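PDB 5O8P: L-lysine 6-monooxygenase involved in desferrioxamine biosynthesis from Erwinia amylovora CFBP1430, which probably catalyses the FAD- and NADPH-dependent N-hydroxylation of cadaverine on the way to the siderophore desferrioxamine. Local coordinates for residues 78-83 / 107-112; 84-89 / 100-105; 342-347 / 363-368. All coordinates share one frame; numbering follows the deposited sequence.

Contact 1 (78-83 / 107-112); sequences LNFMKQ and CQWAAE
From residues 107-112 it is Trp109 that reaches Phe80, Asn79 and Gln83 of 78-83; the residues before it look elsewhere. Cys107 turns away from 78-83 and packs on Leu21 of helix 18-27 and on Phe44, and Gln108 gives its NE2 to the backbone O of Phe44. Trp109 has its CG anti to the backbone N (chi1 171°), which carries the indole toward helix 77-83. Phe80 meets one face of the indole with its own edge, an edge-to-face pair with centroids 5.2 Å apart (Phe80 ring to the five-membered ring of Trp109) and planes at 77°. The nearest atoms are Phe80 CD2 and Trp109 CD2, at 3.6 Å. Beside this, Phe80 CB stands over the six-membered ring of Trp109 in a CH-pi contact, 4.0 Å from CB to the ring centroid. The short segments of helices 77-83 and 100-113 cross at 86°, their axes 10.7 Å apart at closest approach, and the aromatic pair fills that separation. Helix 100-113 leads into strand 117-118, which pairs in parallel with strand 35-38 of the sheet that also holds strand 8-14. At the rim of the indole, Asn79 ND2 comes up near the ring plane, 4.5 Å from Trp109 CH2, while its hydrogen bond goes to the backbone O of Pro74. Gln83 lays its CG 4.1 Å from Trp109 CZ2, and its NE2 turns back within the helix to bond Asn79 OD1 at 3.1 Å. Helix 77-83 also meets the second subunit, Leu78 packing on Leu78 of that subunit.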
loop_
_atom_site.group_PDB
_atom_site.type_symbol
_atom_site.label_atom_id
_atom_site.label_comp_id
_atom_site.label_asym_id
_atom_site.label_seq_id
_atom_site.Cartn_x
_atom_site.Cartn_y
_atom_site.Cartn_z
ATOM N N LEU B 78 -19.619 13.829 -5.590
ATOM C CA LEU B 78 -20.254 12.611 -6.097
ATOM C C LEU B 78 -21.415 12.925 -7.027
ATOM O O LEU B 78 -21.603 12.249 -8.034
ATOM C CB LEU B 78 -20.707 11.700 -4.946
ATOM C CG LEU B 78 -19.564 10.967 -4.244
ATOM C CD1 LEU B 78 -20.103 10.199 -3.058
ATOM C CD2 LEU B 78 -18.845 10.017 -5.192
ATOM N N ASN B 79 -22.189 13.955 -6.713
ATOM C CA ASN B 79 -23.280 14.342 -7.613
ATOM C C ASN B 79 -22.751 14.923 -8.916
ATOM O O ASN B 79 -23.314 14.665 -9.976
ATOM C CB ASN B 79 -24.250 15.328 -6.968
ATOM C CG ASN B 79 -25.579 15.379 -7.696
ATOM O OD1 ASN B 79 -26.123 14.336 -8.089
ATOM N ND2 ASN B 79 -26.111 16.586 -7.884
ATOM N N PHE B 80 -21.672 15.700 -8.826
ATOM C CA PHE B 80 -20.987 16.237 -10.007
ATOM C C PHE B 80 -20.593 15.101 -10.937
ATOM O O PHE B 80 -20.820 15.130 -12.135
ATOM C CB PHE B 80 -19.757 17.061 -9.578
ATOM C CG PHE B 80 -18.715 17.228 -10.644
ATOM C CD1 PHE B 80 -17.723 16.293 -10.819
ATOM C CD2 PHE B 80 -18.718 18.335 -11.457
ATOM C CE1 PHE B 80 -16.768 16.453 -11.811
ATOM C CE2 PHE B 80 -17.757 18.520 -12.425
ATOM C CZ PHE B 80 -16.773 17.585 -12.599
ATOM N N MET B 81 -20.002 14.091 -10.341
ATOM C CA MET B 81 -19.508 12.954 -11.078
ATOM C C MET B 81 -20.693 12.262 -11.764
ATOM O O MET B 81 -20.572 11.800 -12.888
ATOM C CB MET B 81 -18.742 12.022 -10.123
ATOM C CG MET B 81 -17.466 11.457 -10.678
ATOM S SD MET B 81 -16.148 12.655 -10.946
ATOM C CE MET B 81 -15.569 12.913 -9.289
ATOM N N LYS B 82 -21.835 12.227 -11.088
ATOM C CA LYS B 82 -23.044 11.605 -11.625
ATOM C C LYS B 82 -23.635 12.369 -12.816
ATOM O O LYS B 82 -23.995 11.756 -13.832
ATOM C CB LYS B 82 -24.086 11.462 -10.507
ATOM C CG LYS B 82 -25.412 10.840 -10.899
ATOM C CD LYS B 82 -25.237 9.503 -11.582
ATOM C CE LYS B 82 -26.506 8.676 -11.487
ATOM N NZ LYS B 82 -26.607 7.704 -12.601
ATOM N N GLN B 83 -23.717 13.694 -12.693
ATOM C CA GLN B 83 -24.270 14.523 -13.754
ATOM C C GLN B 83 -23.388 14.522 -14.986
ATOM O O GLN B 83 -23.891 14.416 -16.092
ATOM C CB GLN B 83 -24.499 15.965 -13.289
ATOM C CG GLN B 83 -25.432 16.139 -12.085
ATOM C CD GLN B 83 -26.705 15.288 -12.103
ATOM O OE1 GLN B 83 -27.313 15.061 -13.145
ATOM N NE2 GLN B 83 -27.125 14.840 -10.929
ATOM N N CYS B 107 -15.391 22.588 -9.158
ATOM C CA CYS B 107 -15.709 23.907 -8.601
ATOM C C CYS B 107 -16.333 24.835 -9.642
ATOM O O CYS B 107 -17.186 25.647 -9.314
ATOM C CB CYS B 107 -14.474 24.569 -8.004
ATOM S SG CYS B 107 -13.951 23.830 -6.444
ATOM N N GLN B 108 -15.906 24.702 -10.894
ATOM C CA GLN B 108 -16.433 25.524 -11.986
ATOM C C GLN B 108 -17.857 25.124 -12.293
ATOM O O GLN B 108 -18.713 25.973 -12.435
ATOM C CB GLN B 108 -15.561 25.408 -13.244
ATOM C CG GLN B 108 -14.266 26.212 -13.150
ATOM C CD GLN B 108 -13.307 25.948 -14.297
ATOM O OE1 GLN B 108 -13.534 25.071 -15.137
ATOM N NE2 GLN B 108 -12.212 26.693 -14.325
ATOM N N TRP B 109 -18.111 23.827 -12.373
ATOM C CA TRP B 109 -19.472 23.314 -12.510
ATOM C C TRP B 109 -20.407 23.820 -11.413
ATOM O O TRP B 109 -21.534 24.208 -11.699
ATOM C CB TRP B 109 -19.443 21.792 -12.511
ATOM C CG TRP B 109 -20.753 21.145 -12.441
ATOM C CD1 TRP B 109 -21.567 20.846 -13.474
ATOM C CD2 TRP B 109 -21.401 20.689 -11.266
ATOM N NE1 TRP B 109 -22.697 20.224 -13.025
ATOM C CE2 TRP B 109 -22.619 20.110 -11.667
ATOM C CE3 TRP B 109 -21.061 20.698 -9.908
ATOM C CZ2 TRP B 109 -23.514 19.557 -10.768
ATOM C CZ3 TRP B 109 -21.939 20.127 -9.011
ATOM C CH2 TRP B 109 -23.157 19.564 -9.446
ATOM N N ALA B 110 -19.945 23.803 -10.169
ATOM C CA ALA B 110 -20.740 24.309 -9.059
ATOM C C ALA B 110 -21.001 25.808 -9.209
ATOM O O ALA B 110 -22.136 26.261 -9.088
ATOM C CB ALA B 110 -20.055 24.025 -7.733
ATOM N N ALA B 111 -19.952 26.569 -9.491
ATOM C CA ALA B 111 -20.074 28.020 -9.641
ATOM C C ALA B 111 -21.062 28.394 -10.747
ATOM O O ALA B 111 -21.822 29.333 -10.600
ATOM C CB ALA B 111 -18.717 28.645 -9.914
ATOM N N GLU B 112 -21.047 27.639 -11.837
ATOM C CA GLU B 112 -21.989 27.829 -12.940
ATOM C C GLU B 112 -23.443 27.552 -12.484
ATOM O O GLU B 112 -24.332 28.354 -12.741
ATOM C CB GLU B 112 -21.578 26.948 -14.142
ATOM C CG GLU B 112 -21.902 27.510 -15.521
ATOM C CD GLU B 112 -23.394 27.487 -15.871
ATOM O OE1 GLU B 112 -24.127 26.581 -15.394
ATOM O OE2 GLU B 112 -23.835 28.385 -16.636
#

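Contact 2 (84-89 / 100-105); sequences KGKLYS and RKEYNQ. With FAD (flavin-adenine dinucleotide), chain C.
The carboxylate of Glu102 receives Lys86 NZ on the syn side of OE2, 29° out of its plane, in a salt bridge of 2.6 Å between Lys86 NZ and Glu102 OE2. The other flat group, the guanidinium of Arg100 at the start of helix 100-113, has FAD C7M over the centre of one face, 4.3 Å above its plane; Arg100 NE approaches FAD C6 to 3.6 Å, and Glu206 forms a salt bridge with Arg100 NH2. Lys86 and Glu102 come from opposite directions. Lys86, at the N-cap position of helix 87-93, holds CG between its backbone N and carbonyl carbon (chi1 71°), which sends its chain toward Glu102. Between the two lysines the backbone turns at Gly85, whose positive phi closes a Schellman motif. A turn beyond Glu102, the amide of Gln105 takes a weak hydrogen bond from Lys84 NZ, 3.3 Å from Gln105 OE1, the two side chains crossing at about a right angle. Helix 100-113 thus supplies Glu102 and Gln105, which pair with Lys86 and Lys84 and also bond to the third subunit: Glu102 OE1 is hydrogen-bonded to Tyr287 OH and Gln105 NE2 to Leu291 O of that subunit. At its N-terminal end the same helix places an arginine of the FAD pocket that also binds NADP(+).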
loop_
_atom_site.group_PDB
_atom_site.type_symbol
_atom_site.label_atom_id
_atom_site.label_comp_id
_atom_site.label_asym_id
_atom_site.label_seq_id
_atom_site.Cartn_x
_atom_site.Cartn_y
_atom_site.Cartn_z
ATOM N N LYS B 84 -22.075 14.612 -14.799
ATOM C CA LYS B 84 -21.123 14.421 -15.905
ATOM C C LYS B 84 -21.175 13.032 -16.531
ATOM O O LYS B 84 -20.613 12.836 -17.586
ATOM C CB LYS B 84 -19.683 14.730 -15.480
ATOM C CG LYS B 84 -19.312 16.214 -15.613
ATOM C CD LYS B 84 -18.020 16.495 -16.381
ATOM C CE LYS B 84 -16.794 15.777 -15.835
ATOM N NZ LYS B 84 -15.549 16.309 -16.457
ATOM N N GLY B 85 -21.810 12.063 -15.880
ATOM C CA GLY B 85 -22.051 10.751 -16.468
ATOM C C GLY B 85 -20.847 9.829 -16.380
ATOM O O GLY B 85 -20.722 8.916 -17.197
ATOM N N LYS B 86 -20.000 10.047 -15.369
ATOM C CA LYS B 86 -18.760 9.295 -15.158
ATOM C C LYS B 86 -18.599 8.693 -13.748
ATOM O O LYS B 86 -17.495 8.273 -13.373
ATOM C CB LYS B 86 -17.571 10.225 -15.415
ATOM C CG LYS B 86 -17.363 11.291 -14.341
ATOM C CD LYS B 86 -16.174 12.176 -14.647
ATOM C CE LYS B 86 -14.842 11.492 -14.359
ATOM N NZ LYS B 86 -13.712 12.374 -14.766
ATOM N N LEU B 87 -19.664 8.654 -12.954
ATOM C CA LEU B 87 -19.542 8.227 -11.560
ATOM C C LEU B 87 -19.028 6.801 -11.470
ATOM O O LEU B 87 -18.292 6.480 -10.544
ATOM C CB LEU B 87 -20.865 8.365 -10.807
ATOM C CG LEU B 87 -20.919 7.879 -9.354
ATOM C CD1 LEU B 87 -19.932 8.592 -8.442
ATOM C CD2 LEU B 87 -22.336 8.047 -8.825
ATOM N N TYR B 88 -19.398 5.950 -12.425
ATOM C CA TYR B 88 -18.948 4.572 -12.383
ATOM C C TYR B 88 -17.452 4.472 -12.639
ATOM O O TYR B 88 -16.778 3.599 -12.088
ATOM C CB TYR B 88 -19.730 3.668 -13.344
ATOM C CG TYR B 88 -19.780 2.258 -12.825
ATOM C CD1 TYR B 88 -20.769 1.862 -11.925
ATOM C CD2 TYR B 88 -18.796 1.327 -13.176
ATOM C CE1 TYR B 88 -20.785 0.578 -11.400
ATOM C CE2 TYR B 88 -18.804 0.036 -12.658
ATOM C CZ TYR B 88 -19.801 -0.337 -11.768
ATOM O OH TYR B 88 -19.829 -1.615 -11.249
ATOM N N SER B 89 -16.929 5.369 -13.468
ATOM C CA SER B 89 -15.493 5.416 -13.708
ATOM C C SER B 89 -14.754 5.827 -12.448
ATOM O O SER B 89 -13.746 5.233 -12.094
ATOM C CB SER B 89 -15.158 6.370 -14.829
ATOM O OG SER B 89 -13.761 6.354 -15.032
ATOM N N ARG B 100 -6.125 17.856 -9.107
ATOM C CA ARG B 100 -6.433 19.291 -9.058
ATOM C C ARG B 100 -7.203 19.755 -10.263
ATOM O O ARG B 100 -8.047 20.632 -10.141
ATOM C CB ARG B 100 -5.184 20.149 -8.973
ATOM C CG ARG B 100 -4.446 20.044 -7.669
ATOM C CD ARG B 100 -4.153 21.397 -7.057
ATOM N NE ARG B 100 -3.058 21.232 -6.121
ATOM C CZ ARG B 100 -1.772 21.177 -6.452
ATOM N NH1 ARG B 100 -1.377 21.252 -7.717
ATOM N NH2 ARG B 100 -0.868 21.007 -5.496
ATOM N N LYS B 101 -6.905 19.191 -11.425
ATOM C CA LYS B 101 -7.637 19.542 -12.624
ATOM C C LYS B 101 -9.114 19.190 -12.486
ATOM O O LYS B 101 -9.966 19.962 -12.907
ATOM C CB LYS B 101 -7.022 18.890 -13.865
ATOM C CG LYS B 101 -7.891 18.973 -15.114
ATOM C CD LYS B 101 -7.080 18.924 -16.396
ATOM C CE LYS B 101 -6.647 20.323 -16.796
ATOM N NZ LYS B 101 -5.675 20.301 -17.922
ATOM N N GLU B 102 -9.414 18.042 -11.896
ATOM C CA GLU B 102 -10.797 17.634 -11.726
ATOM C C GLU B 102 -11.491 18.474 -10.648
ATOM O O GLU B 102 -12.652 18.817 -10.796
ATOM C CB GLU B 102 -10.888 16.141 -11.422
ATOM C CG GLU B 102 -12.306 15.595 -11.449
ATOM C CD GLU B 102 -12.381 14.112 -11.763
ATOM O OE1 GLU B 102 -11.571 13.319 -11.239
ATOM O OE2 GLU B 102 -13.282 13.738 -12.539
ATOM N N TYR B 103 -10.790 18.821 -9.575
ATOM C CA TYR B 103 -11.390 19.628 -8.518
ATOM C C TYR B 103 -11.764 20.974 -9.078
ATOM O O TYR B 103 -12.829 21.516 -8.762
ATOM C CB TYR B 103 -10.431 19.814 -7.352
ATOM C CG TYR B 103 -10.957 20.675 -6.215
ATOM C CD1 TYR B 103 -11.909 20.198 -5.324
ATOM C CD2 TYR B 103 -10.480 21.950 -6.017
ATOM C CE1 TYR B 103 -12.370 20.979 -4.272
ATOM C CE2 TYR B 103 -10.935 22.741 -4.965
ATOM C CZ TYR B 103 -11.875 22.253 -4.102
ATOM O OH TYR B 103 -12.321 23.046 -3.071
ATOM N N ASN B 104 -10.881 21.500 -9.923
ATOM C CA ASN B 104 -11.101 22.788 -10.563
ATOM C C ASN B 104 -12.307 22.715 -11.480
ATOM O O ASN B 104 -13.152 23.595 -11.431
ATOM C CB ASN B 104 -9.854 23.233 -11.336
ATOM C CG ASN B 104 -9.940 24.672 -11.821
ATOM O OD1 ASN B 104 -10.248 25.584 -11.041
ATOM N ND2 ASN B 104 -9.660 24.885 -13.107
ATOM N N GLN B 105 -12.393 21.667 -12.298
ATOM C CA GLN B 105 -13.565 21.437 -13.148
ATOM C C GLN B 105 -14.857 21.334 -12.335
ATOM O O GLN B 105 -15.889 21.885 -12.730
ATOM C CB GLN B 105 -13.399 20.152 -13.954
ATOM C CG GLN B 105 -12.452 20.248 -15.132
ATOM C CD GLN B 105 -12.219 18.909 -15.800
ATOM O OE1 GLN B 105 -12.827 17.892 -15.453
ATOM N NE2 GLN B 105 -11.322 18.896 -16.752
HETATM P PA FAD C . -8.664 32.025 -3.001
HETATM O O1A FAD C . -8.369 31.269 -4.283
HETATM O O2A FAD C . -7.601 32.916 -2.406
HETATM O O5B FAD C . -9.995 32.887 -3.311
HETATM C C5B FAD C . -10.046 34.302 -3.168
HETATM C C4B FAD C . -10.870 34.983 -4.255
HETATM O O4B FAD C . -11.237 36.300 -3.815
HETATM C C3B FAD C . -10.091 35.166 -5.553
HETATM O O3B FAD C . -10.912 34.741 -6.648
HETATM C C2B FAD C . -9.740 36.653 -5.585
HETATM O O2B FAD C . -9.661 37.210 -6.901
HETATM C C1B FAD C . -10.894 37.269 -4.816
HETATM N N9A FAD C . -10.661 38.629 -4.259
HETATM C C8A FAD C . -9.636 39.074 -3.503
HETATM N N7A FAD C . -9.807 40.390 -3.197
HETATM C C5A FAD C . -10.962 40.802 -3.762
HETATM C C6A FAD C . -11.751 42.062 -3.848
HETATM N N6A FAD C . -11.326 43.197 -3.243
HETATM N N1A FAD C . -12.916 42.042 -4.548
HETATM C C2A FAD C . -13.364 40.926 -5.163
HETATM N N3A FAD C . -12.694 39.758 -5.132
HETATM C C4A FAD C . -11.518 39.633 -4.460
HETATM N N1 FAD C . -5.724 22.960 0.803
HETATM C C2 FAD C . -6.269 21.725 0.958
HETATM O O2 FAD C . -6.961 21.510 1.979
HETATM N N3 FAD C . -6.096 20.739 0.050
HETATM C C4 FAD C . -5.363 20.917 -1.064
HETATM O O4 FAD C . -5.213 19.990 -1.883
HETATM C C4X FAD C . -4.733 22.239 -1.307
HETATM N N5 FAD C . -3.988 22.484 -2.408
HETATM C C5X FAD C . -3.424 23.701 -2.598
HETATM C C6 FAD C . -2.665 23.894 -3.749
HETATM C C7 FAD C . -2.056 25.119 -4.014
HETATM C C7M FAD C . -1.235 25.303 -5.268
HETATM C C8 FAD C . -2.224 26.237 -3.042
HETATM C C8M FAD C . -1.576 27.569 -3.304
HETATM C C9 FAD C . -2.980 26.052 -1.883
HETATM C C9A FAD C . -3.602 24.821 -1.603
HETATM N N10 FAD C . -4.393 24.584 -0.428
HETATM C C10 FAD C . -4.959 23.288 -0.271
HETATM C "C1'" FAD C . -4.651 25.608 0.621
HETATM C "C2'" FAD C . -5.982 26.364 0.401
HETATM O "O2'" FAD C . -7.046 25.435 0.105
HETATM C "C3'" FAD C . -5.915 27.438 -0.701
HETATM O "O3'" FAD C . -4.935 28.434 -0.371
HETATM C "C4'" FAD C . -7.257 28.139 -0.951
HETATM O "O4'" FAD C . -7.293 28.633 -2.295
HETATM C "C5'" FAD C . -7.506 29.303 0.005
HETATM O "O5'" FAD C . -8.911 29.549 0.083
HETATM P P FAD C . -9.514 30.970 -0.343
HETATM O O1P FAD C . -11.021 30.894 -0.218
HETATM O O2P FAD C . -8.738 31.954 0.487
HETATM O O3P FAD C . -9.096 30.891 -1.914
#

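Contact 3 (342-347 / 363-368); sequences YHYQPP and DRYDVQ. With FAD (flavin-adenine dinucleotide), chain C.
Tyr344 and Tyr365 join through their hydroxyls, with 2.7 Å between Tyr344 OH and Tyr365 OH; either may be the donor. Each oxygen lies at the edge of the other ring and in its plane, so the phenols meet at their rims. The rings themselves are oblique, planes at 61°, and their carbons touch at 3.6 Å between Tyr344 CE1 and Tyr365 CE2. Pro346 packs against the phenol of Tyr365, its CB 3.9 Å from Tyr365 CZ, and Pro347 CD lies 4.0 Å from Tyr365 OH. A trans chi1 (180°) extends the ring of Tyr344 toward Tyr365, and the two side chains cross at about a right angle.

In the next shell, Tyr365 O accepts a hydrogen bond from His387 NE2, and Arg364, next to Tyr365, forms salt bridges with Asp360 and Asp261. The backbone of His343 pairs with Ser162, in a two-stranded antiparallel sheet of strands 162-163 and 342-343. Tyr342, in the same strand as His343, touches the flavin methyl C8M, with 3.3 Å from Tyr342 CE1 to FAD C8M. The tyrosine pair therefore joins the loop 363-368 to the segment that leaves strand 342-343, whose Tyr342 lines the dimethylbenzene end of the FAD pocket.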
loop_
_atom_site.group_PDB
_atom_site.type_symbol
_atom_site.label_atom_id
_atom_site.label_comp_id
_atom_site.label_asym_id
_atom_site.label_seq_id
_atom_site.Cartn_x
_atom_site.Cartn_y
_atom_site.Cartn_z
ATOM N N TYR B 342 2.382 31.672 0.584
ATOM C CA TYR B 342 1.445 32.792 0.605
ATOM C C TYR B 342 1.373 33.425 2.000
ATOM O O TYR B 342 1.652 32.778 2.992
ATOM C CB TYR B 342 0.054 32.286 0.207
ATOM C CG TYR B 342 -0.050 31.789 -1.223
ATOM C CD1 TYR B 342 0.503 30.577 -1.623
ATOM C CD2 TYR B 342 -0.741 32.531 -2.173
ATOM C CE1 TYR B 342 0.403 30.140 -2.933
ATOM C CE2 TYR B 342 -0.874 32.090 -3.482
ATOM C CZ TYR B 342 -0.298 30.894 -3.865
ATOM O OH TYR B 342 -0.417 30.458 -5.173
ATOM N N HIS B 343 0.986 34.691 2.065
ATOM C CA HIS B 343 0.771 35.397 3.337
ATOM C C HIS B 343 -0.545 36.160 3.245
ATOM O O HIS B 343 -0.851 36.693 2.176
ATOM C CB HIS B 343 1.966 36.335 3.606
ATOM C CG HIS B 343 1.786 37.288 4.748
ATOM N ND1 HIS B 343 1.571 36.871 6.048
ATOM C CD2 HIS B 343 1.860 38.641 4.791
ATOM C CE1 HIS B 343 1.495 37.929 6.837
ATOM N NE2 HIS B 343 1.664 39.015 6.099
ATOM N N TYR B 344 -1.368 36.160 4.299
ATOM C CA TYR B 344 -2.564 37.015 4.312
ATOM C C TYR B 344 -2.197 38.388 4.833
ATOM O O TYR B 344 -1.507 38.505 5.834
ATOM C CB TYR B 344 -3.715 36.432 5.156
ATOM C CG TYR B 344 -4.974 37.322 5.183
ATOM C CD1 TYR B 344 -5.128 38.345 6.131
ATOM C CD2 TYR B 344 -6.014 37.130 4.260
ATOM C CE1 TYR B 344 -6.269 39.154 6.151
ATOM C CE2 TYR B 344 -7.153 37.938 4.269
ATOM C CZ TYR B 344 -7.273 38.948 5.210
ATOM O OH TYR B 344 -8.402 39.732 5.221
ATOM N N GLN B 345 -2.652 39.424 4.145
ATOM C CA GLN B 345 -2.706 40.760 4.733
ATOM C C GLN B 345 -4.051 41.394 4.370
ATOM O O GLN B 345 -4.562 41.189 3.256
ATOM C CB GLN B 345 -1.505 41.634 4.336
ATOM C CG GLN B 345 -1.354 41.911 2.851
ATOM C CD GLN B 345 -0.034 42.593 2.521
ATOM O OE1 GLN B 345 1.016 42.233 3.061
ATOM N NE2 GLN B 345 -0.077 43.573 1.628
ATOM N N PRO B 346 -4.636 42.146 5.323
ATOM C CA PRO B 346 -6.012 42.616 5.175
ATOM C C PRO B 346 -6.168 43.495 3.927
ATOM O O PRO B 346 -5.373 44.418 3.755
ATOM C CB PRO B 346 -6.240 43.420 6.466
ATOM C CG PRO B 346 -4.878 43.864 6.884
ATOM C CD PRO B 346 -3.994 42.708 6.531
ATOM N N PRO B 347 -7.165 43.209 3.057
ATOM C CA PRO B 347 -7.269 43.948 1.797
ATOM C C PRO B 347 -7.559 45.442 1.950
ATOM O O PRO B 347 -7.981 45.907 3.019
ATOM C CB PRO B 347 -8.408 43.237 1.057
ATOM C CG PRO B 347 -9.217 42.603 2.105
ATOM C CD PRO B 347 -8.244 42.213 3.182
ATOM N N ASP B 363 -1.442 43.837 15.597
ATOM C CA ASP B 363 -2.179 44.456 14.467
ATOM C C ASP B 363 -2.704 43.468 13.412
ATOM O O ASP B 363 -2.687 43.754 12.216
ATOM C CB ASP B 363 -1.344 45.571 13.794
ATOM C CG ASP B 363 -1.285 46.838 14.617
ATOM O OD1 ASP B 363 -2.331 47.509 14.752
ATOM O OD2 ASP B 363 -0.186 47.167 15.111
ATOM N N ARG B 364 -3.156 42.299 13.857
ATOM C CA ARG B 364 -3.933 41.394 12.999
ATOM C C ARG B 364 -5.320 41.314 13.620
ATOM O O ARG B 364 -5.555 41.836 14.724
ATOM C CB ARG B 364 -3.312 40.000 12.867
ATOM C CG ARG B 364 -1.816 39.977 12.620
ATOM C CD ARG B 364 -1.207 38.710 13.159
ATOM N NE ARG B 364 -1.320 38.587 14.622
ATOM C CZ ARG B 364 -0.775 37.609 15.357
ATOM N NH1 ARG B 364 0.021 36.688 14.811
ATOM N NH2 ARG B 364 -0.949 37.616 16.675
ATOM N N TYR B 365 -6.242 40.680 12.909
ATOM C CA TYR B 365 -7.597 40.548 13.413
ATOM C C TYR B 365 -7.603 39.740 14.721
ATOM O O TYR B 365 -7.057 38.633 14.755
ATOM C CB TYR B 365 -8.495 39.808 12.425
ATOM C CG TYR B 365 -8.566 40.312 11.009
ATOM C CD1 TYR B 365 -8.577 41.672 10.716
ATOM C CD2 TYR B 365 -8.666 39.415 9.954
ATOM C CE1 TYR B 365 -8.651 42.121 9.408
ATOM C CE2 TYR B 365 -8.747 39.850 8.647
ATOM C CZ TYR B 365 -8.747 41.197 8.384
ATOM O OH TYR B 365 -8.836 41.587 7.085
ATOM N N ASP B 366 -8.207 40.276 15.777
ATOM C CA ASP B 366 -8.441 39.507 16.998
ATOM C C ASP B 366 -9.705 38.662 16.815
ATOM O O ASP B 366 -10.794 39.009 17.302
ATOM C CB ASP B 366 -8.575 40.439 18.209
ATOM C CG ASP B 366 -8.676 39.683 19.530
ATOM O OD1 ASP B 366 -7.822 38.803 19.789
ATOM O OD2 ASP B 366 -9.615 39.977 20.299
ATOM N N VAL B 367 -9.543 37.524 16.138
ATOM C CA VAL B 367 -10.686 36.735 15.674
ATOM C C VAL B 367 -11.339 36.006 16.849
ATOM O O VAL B 367 -10.641 35.432 17.682
ATOM C CB VAL B 367 -10.293 35.690 14.598
ATOM C CG1 VAL B 367 -11.546 35.096 13.957
ATOM C CG2 VAL B 367 -9.390 36.297 13.542
ATOM N N GLN B 368 -12.670 36.021 16.898
ATOM C CA GLN B 368 -13.430 35.335 17.953
ATOM C C GLN B 368 -13.659 33.890 17.517
ATOM O O GLN B 368 -13.363 33.527 16.369
ATOM C CB GLN B 368 -14.776 36.013 18.200
ATOM C CG GLN B 368 -14.734 37.522 18.354
ATOM C CD GLN B 368 -13.928 37.981 19.536
ATOM O OE1 GLN B 368 -14.424 37.961 20.663
ATOM N NE2 GLN B 368 -12.692 38.447 19.285
HETATM P PA FAD C . -8.664 32.025 -3.001
HETATM O O1A FAD C . -8.369 31.269 -4.283
HETATM O O2A FAD C . -7.601 32.916 -2.406
HETATM O O5B FAD C . -9.995 32.887 -3.311
HETATM C C5B FAD C . -10.046 34.302 -3.168
HETATM C C4B FAD C . -10.870 34.983 -4.255
HETATM O O4B FAD C . -11.237 36.300 -3.815
HETATM C C3B FAD C . -10.091 35.166 -5.553
HETATM O O3B FAD C . -10.912 34.741 -6.648
HETATM C C2B FAD C . -9.740 36.653 -5.585
HETATM O O2B FAD C . -9.661 37.210 -6.901
HETATM C C1B FAD C . -10.894 37.269 -4.816
HETATM N N9A FAD C . -10.661 38.629 -4.259
HETATM C C8A FAD C . -9.636 39.074 -3.503
HETATM N N7A FAD C . -9.807 40.390 -3.197
HETATM C C5A FAD C . -10.962 40.802 -3.762
HETATM C C6A FAD C . -11.751 42.062 -3.848
HETATM N N6A FAD C . -11.326 43.197 -3.243
HETATM N N1A FAD C . -12.916 42.042 -4.548
HETATM C C2A FAD C . -13.364 40.926 -5.163
HETATM N N3A FAD C . -12.694 39.758 -5.132
HETATM C C4A FAD C . -11.518 39.633 -4.460
HETATM N N1 FAD C . -5.724 22.960 0.803
HETATM C C2 FAD C . -6.269 21.725 0.958
HETATM O O2 FAD C . -6.961 21.510 1.979
HETATM N N3 FAD C . -6.096 20.739 0.050
HETATM C C4 FAD C . -5.363 20.917 -1.064
HETATM O O4 FAD C . -5.213 19.990 -1.883
HETATM C C4X FAD C . -4.733 22.239 -1.307
HETATM N N5 FAD C . -3.988 22.484 -2.408
HETATM C C5X FAD C . -3.424 23.701 -2.598
HETATM C C6 FAD C . -2.665 23.894 -3.749
HETATM C C7 FAD C . -2.056 25.119 -4.014
HETATM C C7M FAD C . -1.235 25.303 -5.268
HETATM C C8 FAD C . -2.224 26.237 -3.042
HETATM C C8M FAD C . -1.576 27.569 -3.304
HETATM C C9 FAD C . -2.980 26.052 -1.883
HETATM C C9A FAD C . -3.602 24.821 -1.603
HETATM N N10 FAD C . -4.393 24.584 -0.428
HETATM C C10 FAD C . -4.959 23.288 -0.271
HETATM C "C1'" FAD C . -4.651 25.608 0.621
HETATM C "C2'" FAD C . -5.982 26.364 0.401
HETATM O "O2'" FAD C . -7.046 25.435 0.105
HETATM C "C3'" FAD C . -5.915 27.438 -0.701
HETATM O "O3'" FAD C . -4.935 28.434 -0.371
HETATM C "C4'" FAD C . -7.257 28.139 -0.951
HETATM O "O4'" FAD C . -7.293 28.633 -2.295
HETATM C "C5'" FAD C . -7.506 29.303 0.005
HETATM O "O5'" FAD C . -8.911 29.549 0.083
HETATM P P FAD C . -9.514 30.970 -0.343
HETATM O O1P FAD C . -11.021 30.894 -0.218
HETATM O O2P FAD C . -8.738 31.954 0.487
HETATM O O3P FAD C . -9.096 30.891 -1.914
#

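In the fold
Contacts 1 and 2 share helix 100-113, their centres 8 Å apart, and meet where Met81 O probably accepts a hydrogen bond from Lys86 N. All three contacts are partly buried. Contact 1 is aromatic packing between helices, with no hydrogen bond across it; contact 2 is polar, its Lys86, Glu102 and Gln105 lying by the third subunit; contact 3 rests on one hydroxyl pair with proline and ring carbons around it. Contacts 1 and 2 both touch the second subunit, whereas no other protein chain touches contact 3. Contact 3 lies on the opposite side of the chain's centre, yet contacts 2 and 3 both reach FAD, through Arg100 and Tyr342.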